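Side-chain contacts in SaTIE-TED (Staphylococcus aureus, PDB 6FX6), which is of unknown function but contains a thioester domain, a module of bacterial surface proteins that in relatives probably attaches cells covalently to host molecules: residues 36-41 with 95-100; 89-94 with 122-127; 174-179 with 185-190. All coordinates share one frame; numbering follows the deposited sequence.

Interaction 1: residues 36-41 with 95-100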
# COMPACT_ATOMS: atom_id res chain seq x y z
N ALA A 36 15.66 6.39 -11.88
CA ALA A 36 16.24 5.77 -10.69
C ALA A 36 15.18 4.92 -10.02
O ALA A 36 14.14 5.43 -9.60
CB ALA A 36 16.75 6.83 -9.73
N LYS A 37 15.43 3.61 -9.95
CA LYS A 37 14.62 2.72 -9.14
C LYS A 37 15.34 2.59 -7.80
O LYS A 37 16.36 1.91 -7.70
CB LYS A 37 14.46 1.35 -9.80
CG LYS A 37 13.46 0.44 -9.12
CD LYS A 37 13.48 -0.94 -9.74
CE LYS A 37 12.40 -1.83 -9.14
NZ LYS A 37 12.51 -3.22 -9.65
N PHE A 38 14.79 3.26 -6.79
CA PHE A 38 15.44 3.36 -5.48
C PHE A 38 15.22 2.14 -4.61
O PHE A 38 14.12 1.58 -4.56
CB PHE A 38 14.94 4.60 -4.73
CG PHE A 38 15.21 5.90 -5.43
CD1 PHE A 38 16.50 6.42 -5.50
CD2 PHE A 38 14.16 6.64 -6.00
CE1 PHE A 38 16.75 7.63 -6.13
CE2 PHE A 38 14.41 7.85 -6.64
CZ PHE A 38 15.70 8.35 -6.70
N TYR A 39 16.28 1.73 -3.91
CA TYR A 39 16.22 0.71 -2.87
C TYR A 39 16.83 1.27 -1.60
O TYR A 39 17.83 1.98 -1.66
CB TYR A 39 17.00 -0.54 -3.29
CG TYR A 39 16.36 -1.33 -4.41
CD1 TYR A 39 16.46 -0.90 -5.73
CD2 TYR A 39 15.68 -2.52 -4.16
CE1 TYR A 39 15.88 -1.61 -6.77
CE2 TYR A 39 15.10 -3.25 -5.19
CZ TYR A 39 15.20 -2.79 -6.49
OH TYR A 39 14.63 -3.50 -7.52
N VAL A 40 16.23 0.95 -0.45
CA VAL A 40 16.81 1.27 0.86
C VAL A 40 16.75 0.00 1.69
O VAL A 40 15.65 -0.49 1.99
CB VAL A 40 16.07 2.41 1.58
CG1 VAL A 40 16.75 2.75 2.90
CG2 VAL A 40 15.97 3.65 0.70
N ASN A 41 17.92 -0.52 2.05
CA ASN A 41 18.07 -1.76 2.82
C ASN A 41 17.25 -2.93 2.25
O ASN A 41 16.58 -3.65 2.99
CB ASN A 41 17.76 -1.51 4.30
CG ASN A 41 18.49 -2.47 5.23
OD1 ASN A 41 17.90 -3.02 6.15
ND2 ASN A 41 19.78 -2.67 4.99
N GLU A 95 8.37 -0.34 -16.21
CA GLU A 95 7.24 0.51 -16.57
C GLU A 95 6.25 0.68 -15.41
O GLU A 95 5.79 1.79 -15.17
CB GLU A 95 6.53 -0.03 -17.83
CG GLU A 95 7.32 0.14 -19.13
CD GLU A 95 8.42 -0.90 -19.35
OE1 GLU A 95 8.57 -1.83 -18.53
OE2 GLU A 95 9.14 -0.79 -20.37
N GLN A 96 5.94 -0.39 -14.68
CA GLN A 96 5.07 -0.29 -13.49
C GLN A 96 5.68 0.55 -12.39
O GLN A 96 4.98 1.38 -11.79
CB GLN A 96 4.71 -1.66 -12.88
CG GLN A 96 3.34 -2.22 -13.23
CD GLN A 96 2.17 -1.28 -12.99
OE1 GLN A 96 1.50 -0.87 -13.92
NE2 GLN A 96 1.92 -0.97 -11.73
N TYR A 97 6.96 0.32 -12.09
CA TYR A 97 7.67 1.14 -11.11
C TYR A 97 7.60 2.62 -11.47
O TYR A 97 7.31 3.45 -10.62
CB TYR A 97 9.14 0.73 -10.96
CG TYR A 97 9.85 1.60 -9.96
CD1 TYR A 97 9.85 1.28 -8.60
CD2 TYR A 97 10.47 2.78 -10.36
CE1 TYR A 97 10.48 2.11 -7.67
CE2 TYR A 97 11.09 3.61 -9.44
CZ TYR A 97 11.09 3.28 -8.11
OH TYR A 97 11.73 4.11 -7.22
N ILE A 98 7.89 2.93 -12.73
CA ILE A 98 7.86 4.31 -13.22
C ILE A 98 6.46 4.89 -13.10
O ILE A 98 6.30 6.02 -12.62
CB ILE A 98 8.36 4.41 -14.68
CG1 ILE A 98 9.87 4.19 -14.72
CG2 ILE A 98 8.05 5.77 -15.29
CD1 ILE A 98 10.45 4.00 -16.11
N ALA A 99 5.45 4.13 -13.53
CA ALA A 99 4.05 4.57 -13.44
C ALA A 99 3.65 4.86 -11.99
O ALA A 99 3.01 5.87 -11.71
CB ALA A 99 3.12 3.53 -14.04
N THR A 100 4.07 3.99 -11.08
CA THR A 100 3.79 4.17 -9.66
C THR A 100 4.47 5.43 -9.13
O THR A 100 3.83 6.24 -8.45
CB THR A 100 4.22 2.92 -8.86
OG1 THR A 100 3.53 1.78 -9.37
CG2 THR A 100 3.89 3.07 -7.38
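In the thioester domain, helix 94-107 lies against strand 30-40 of the curled antiparallel sheet, and Tyr97 spans the gap to Ala36, Lys37 and Phe38. Helix 95-100 and strand 36-40 run almost at right angles, their axes approaching to 9.6 Å; between these two segments Tyr97 makes the contacts from the helix side. A chi1 of 179°, CG opposite the backbone N, carries the Tyr97 ring out from the helix, and its hydroxyl arrives beside the strand backbone. The Phe38 N-H donates to Tyr97 OH at 3.2 Å with an angle of 164° at the hydrogen, while that hydroxyl also bonds to the carbonyl O of Ala45 on the neighbouring strand 43-47. The phenol thus ties the helix to two adjacent strands at once. One face of the ring carries Lys37: its CG lies 3.6 Å from the Tyr97 ring centroid and only 7° off the normal, a CH-pi contact. The lysine then runs on, fully extended, with CE 4.1 Å from Tyr97 CD1. Its NZ meets Tyr39 OH at 3.0 Å and also bonds to the hydroxyl of Tyr86, whose ring stands edge-to-face to Tyr97; Phe46 stacks on Tyr97 as well. The Phe38 side chain runs at about a right angle to that of Tyr97, with Phe38 CD2 3.7 Å from Tyr97 OH, and Ala36 CB sits 3.5 Å above the Phe38 ring plane, offset toward the rim.

Interaction 2: residues 89-94 with 122-127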
# COMPACT_ATOMS: atom_id res chain seq x y z
N ASN A 89 2.13 -5.63 -6.44
CA ASN A 89 1.59 -5.76 -7.80
C ASN A 89 2.20 -6.97 -8.51
O ASN A 89 3.38 -7.28 -8.34
CB ASN A 89 1.84 -4.48 -8.59
CG ASN A 89 0.91 -4.34 -9.78
OD1 ASN A 89 1.04 -5.04 -10.78
ND2 ASN A 89 -0.05 -3.43 -9.66
N LYS A 90 1.39 -7.64 -9.33
CA LYS A 90 1.82 -8.80 -10.12
C LYS A 90 2.89 -8.42 -11.16
O LYS A 90 3.81 -9.20 -11.42
CB LYS A 90 0.62 -9.44 -10.82
CG LYS A 90 -0.38 -10.07 -9.87
CD LYS A 90 -1.66 -10.48 -10.57
CE LYS A 90 -2.67 -11.02 -9.57
NZ LYS A 90 -3.86 -11.62 -10.24
N ASP A 91 2.74 -7.22 -11.73
CA ASP A 91 3.69 -6.66 -12.69
C ASP A 91 4.80 -5.90 -11.95
O ASP A 91 4.56 -4.86 -11.35
CB ASP A 91 2.93 -5.73 -13.66
CG ASP A 91 3.79 -5.20 -14.81
OD1 ASP A 91 5.00 -5.48 -14.86
OD2 ASP A 91 3.23 -4.50 -15.68
N GLN A 92 6.02 -6.45 -12.01
CA GLN A 92 7.21 -5.82 -11.43
C GLN A 92 8.08 -5.09 -12.47
O GLN A 92 9.25 -4.78 -12.20
CB GLN A 92 8.05 -6.88 -10.70
CG GLN A 92 7.37 -7.50 -9.49
CD GLN A 92 7.16 -6.49 -8.38
OE1 GLN A 92 8.12 -5.93 -7.86
NE2 GLN A 92 5.91 -6.25 -8.02
N SER A 93 7.52 -4.80 -13.64
CA SER A 93 8.29 -4.20 -14.73
C SER A 93 8.76 -2.80 -14.37
O SER A 93 8.16 -2.11 -13.54
CB SER A 93 7.48 -4.13 -16.03
OG SER A 93 6.37 -3.25 -15.94
N ASP A 94 9.85 -2.39 -15.01
CA ASP A 94 10.34 -1.02 -14.95
C ASP A 94 9.24 -0.01 -15.26
O ASP A 94 9.16 1.04 -14.63
CB ASP A 94 11.49 -0.83 -15.96
CG ASP A 94 12.76 -1.61 -15.58
OD1 ASP A 94 12.90 -2.06 -14.42
OD2 ASP A 94 13.62 -1.77 -16.47
N GLU A 122 -1.75 5.84 -18.84
CA GLU A 122 -3.14 6.05 -18.46
C GLU A 122 -3.81 4.75 -18.01
O GLU A 122 -4.55 4.75 -17.03
CB GLU A 122 -3.94 6.72 -19.58
CG GLU A 122 -3.49 8.15 -19.88
CD GLU A 122 -3.58 9.08 -18.67
OE1 GLU A 122 -4.65 9.12 -18.02
OE2 GLU A 122 -2.58 9.77 -18.37
N ALA A 123 -3.51 3.65 -18.71
CA ALA A 123 -4.03 2.32 -18.34
C ALA A 123 -3.40 1.78 -17.05
O ALA A 123 -4.10 1.17 -16.23
CB ALA A 123 -3.83 1.34 -19.48
N ARG A 124 -2.10 2.01 -16.87
CA ARG A 124 -1.42 1.62 -15.63
C ARG A 124 -1.95 2.39 -14.42
O ARG A 124 -2.26 1.80 -13.39
CB ARG A 124 0.10 1.79 -15.75
CG ARG A 124 0.79 0.70 -16.56
CD ARG A 124 2.30 0.75 -16.44
NE ARG A 124 2.90 -0.59 -16.51
CZ ARG A 124 3.19 -1.26 -17.63
NH1 ARG A 124 2.95 -0.74 -18.82
NH2 ARG A 124 3.73 -2.47 -17.54
N LYS A 125 -2.06 3.71 -14.58
CA LYS A 125 -2.62 4.59 -13.54
C LYS A 125 -4.04 4.20 -13.14
O LYS A 125 -4.34 4.12 -11.95
CB LYS A 125 -2.62 6.04 -14.05
CG LYS A 125 -3.17 7.08 -13.08
CD LYS A 125 -3.27 8.43 -13.76
CE LYS A 125 -3.81 9.49 -12.81
NZ LYS A 125 -3.82 10.83 -13.44
N ALA A 126 -4.89 3.96 -14.14
CA ALA A 126 -6.30 3.60 -13.90
C ALA A 126 -6.46 2.33 -13.07
O ALA A 126 -7.27 2.30 -12.14
CB ALA A 126 -7.05 3.46 -15.23
N ASP A 127 -5.69 1.29 -13.39
CA ASP A 127 -5.71 0.03 -12.63
C ASP A 127 -5.25 0.22 -11.18
O ASP A 127 -5.75 -0.47 -10.29
CB ASP A 127 -4.87 -1.06 -13.32
CG ASP A 127 -5.34 -2.48 -12.96
OD1 ASP A 127 -6.48 -2.84 -13.34
OD2 ASP A 127 -4.57 -3.24 -12.32
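Asp91 and Arg124 carry the contact as a salt bridge near the protein surface, with Arg124 NH2 2.8 Å from Asp91 OD2. The bond is bent, 133° at the hydrogen. It reaches the carboxylate oxygen on its syn side, but the carboxylate and guanidinium planes stand 59° apart, and Arg124 NE remains 4.0 Å from Asp91 OD2, so the bridge is one-pronged rather than a paired, coplanar one. The arginine leaves its helix without pointing at the loop, and a bend at chi3 (147°) helps bring NH2 to it; its NH1 is bonded to the carbonyl of Leu119. Close by, Ser93 OG lies 3.2 Å from the same NH2.

Hydrogen bonds inside the loop set the acid in place. The loop joins helix 72-87 to helix 94-107 and contains two successive Asx turns: Asn89 OD1 accepts from Asp91 N, and Asp91 OD1 accepts from Ser93 N at 2.9 Å. Asp91 OD1 takes a second bond, from Ser93 OG at 2.8 Å, both donors coming from the same face of the carboxylate. Each Asp91 oxygen therefore has its own role, OD1 to the loop and OD2 to the arginine. Ser93 is the N-cap of helix 94-107, its OG bonded to Gln96 N.

Interaction 3: residues 174-179 with 185-190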
# COMPACT_ATOMS: atom_id res chain seq x y z
N GLY A 174 -8.85 -20.57 19.98
CA GLY A 174 -10.17 -21.19 20.11
C GLY A 174 -11.20 -20.77 19.07
O GLY A 174 -12.37 -21.11 19.20
N VAL A 175 -10.77 -20.03 18.04
CA VAL A 175 -11.63 -19.63 16.93
C VAL A 175 -10.97 -20.05 15.62
O VAL A 175 -9.80 -19.71 15.38
CB VAL A 175 -11.90 -18.11 16.91
CG1 VAL A 175 -12.77 -17.71 15.71
CG2 VAL A 175 -12.58 -17.67 18.20
N ASN A 176 -11.71 -20.79 14.79
CA ASN A 176 -11.30 -21.13 13.43
C ASN A 176 -12.13 -20.31 12.46
O ASN A 176 -13.35 -20.22 12.61
CB ASN A 176 -11.50 -22.62 13.14
CG ASN A 176 -10.38 -23.47 13.69
OD1 ASN A 176 -10.08 -23.42 14.88
ND2 ASN A 176 -9.76 -24.27 12.82
N ALA A 177 -11.48 -19.73 11.46
CA ALA A 177 -12.14 -18.87 10.49
C ALA A 177 -11.53 -19.10 9.12
O ALA A 177 -10.33 -18.91 8.94
CB ALA A 177 -12.00 -17.42 10.89
N LYS A 178 -12.38 -19.49 8.16
CA LYS A 178 -11.98 -19.69 6.77
C LYS A 178 -12.95 -18.96 5.83
O LYS A 178 -14.12 -18.78 6.16
CB LYS A 178 -11.96 -21.19 6.43
CG LYS A 178 -11.32 -21.51 5.08
CD LYS A 178 -11.24 -22.99 4.78
CE LYS A 178 -10.71 -23.21 3.36
NZ LYS A 178 -10.53 -24.64 3.02
N ILE A 179 -12.44 -18.56 4.67
CA ILE A 179 -13.23 -17.94 3.61
C ILE A 179 -13.49 -18.96 2.47
O ILE A 179 -12.60 -19.72 2.08
CB ILE A 179 -12.54 -16.65 3.09
CG1 ILE A 179 -12.64 -15.55 4.17
CG2 ILE A 179 -13.16 -16.15 1.79
CD1 ILE A 179 -11.72 -14.37 3.98
N ILE A 185 -16.66 -18.74 7.13
CA ILE A 185 -17.01 -19.99 7.80
C ILE A 185 -16.29 -20.02 9.14
O ILE A 185 -15.07 -19.99 9.20
CB ILE A 185 -16.56 -21.23 6.96
CG1 ILE A 185 -16.98 -21.11 5.48
CG2 ILE A 185 -17.07 -22.53 7.57
CD1 ILE A 185 -18.46 -21.00 5.25
N VAL A 186 -17.06 -20.10 10.23
CA VAL A 186 -16.53 -19.90 11.58
C VAL A 186 -16.96 -20.99 12.54
O VAL A 186 -18.12 -21.40 12.54
CB VAL A 186 -17.03 -18.55 12.15
CG1 VAL A 186 -16.46 -18.32 13.54
CG2 VAL A 186 -16.65 -17.41 11.22
N THR A 187 -16.02 -21.45 13.36
CA THR A 187 -16.36 -22.26 14.53
C THR A 187 -15.52 -21.80 15.72
O THR A 187 -14.34 -21.49 15.57
CB THR A 187 -16.21 -23.78 14.25
OG1 THR A 187 -16.59 -24.53 15.42
CG2 THR A 187 -14.79 -24.16 13.86
N ALA A 188 -16.16 -21.71 16.89
CA ALA A 188 -15.51 -21.28 18.12
C ALA A 188 -15.73 -22.33 19.20
O ALA A 188 -16.82 -22.90 19.30
CB ALA A 188 -16.07 -19.95 18.58
N ASP A 189 -14.69 -22.57 20.00
CA ASP A 189 -14.75 -23.57 21.08
C ASP A 189 -14.68 -22.88 22.46
O ASP A 189 -14.67 -21.65 22.53
CB ASP A 189 -13.66 -24.66 20.89
CG ASP A 189 -12.25 -24.10 20.82
OD1 ASP A 189 -11.82 -23.43 21.78
OD2 ASP A 189 -11.56 -24.34 19.81
N LYS A 190 -14.66 -23.66 23.54
CA LYS A 190 -14.66 -23.13 24.91
C LYS A 190 -13.45 -22.26 25.28
O LYS A 190 -13.55 -21.44 26.19
CB LYS A 190 -14.79 -24.26 25.94
CG LYS A 190 -16.15 -24.94 25.93
CD LYS A 190 -16.24 -25.99 27.02
CE LYS A 190 -17.45 -26.88 26.84
NZ LYS A 190 -17.46 -27.97 27.86
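Strands 175-179 and 185-188 run antiparallel, their axes approaching to 4.8 Å and almost exactly opposed, Val175 to Lys178 pairing with Ala188 to Ile185. Asn176-Thr187 and Lys178-Ile185 are hydrogen-bonded pairs, each with two N-H...O bonds; the shortest of these, Ile185 N to Lys178 O, is 2.7 Å. Ala177-Val186, between them, and Val175-Ala188, on the far side of Asn176-Thr187, are non-hydrogen-bonded pairs. Just past the last pair, Asp189 N adds a bond to Gly174 O at 2.9 Å. CA-H...O contacts fill the intervals, as from Val186 CA to Asn176 O at 3.4 Å. The strands form a beta hairpin, with 175-180 at the edge of a three-stranded sheet and 154-157 beyond 183-188.

Side chains alternate between the faces. Val175, Ala177, Val186 and Ala188 share one, where Val175 CG2 meets Ala188 CB at 4.2 Å and Ile198 and Leu235 of a second sheet pack against the valines. On the other face Asn176 CB touches Thr187 CG2 at 3.7 Å. This methyl stands between the threonine's backbone N and carbonyl carbon (OG1 chi1 -178°). Asp189 folds its carboxylate back over Gly174, OD1 coming 3.2 Å from Gly174 CA while also accepting from Asn191 N.

In the fold
Interactions 1 and 2 are neighbours, their centres 12 Å apart, and their segments alternate along the chain: 36-41, 89-94, 95-100, 122-127. Both involve the start of helix 94-107, which faces strand 30-40 through interaction 1 and, with its preceding loop, helix 121-134 through interaction 2. The two meet directly, Glu95 and Ala99 packing on Arg124 and Gln96 on Asp91. Helix 94-107 is thereby connected to both the sheet and helix 121-134. Interaction 3 comes later in sequence and lies apart, across the chain's centre from interaction 1, centred 41 Å from it and 37 Å from interaction 2, in a separate all-beta portion of this elongated chain.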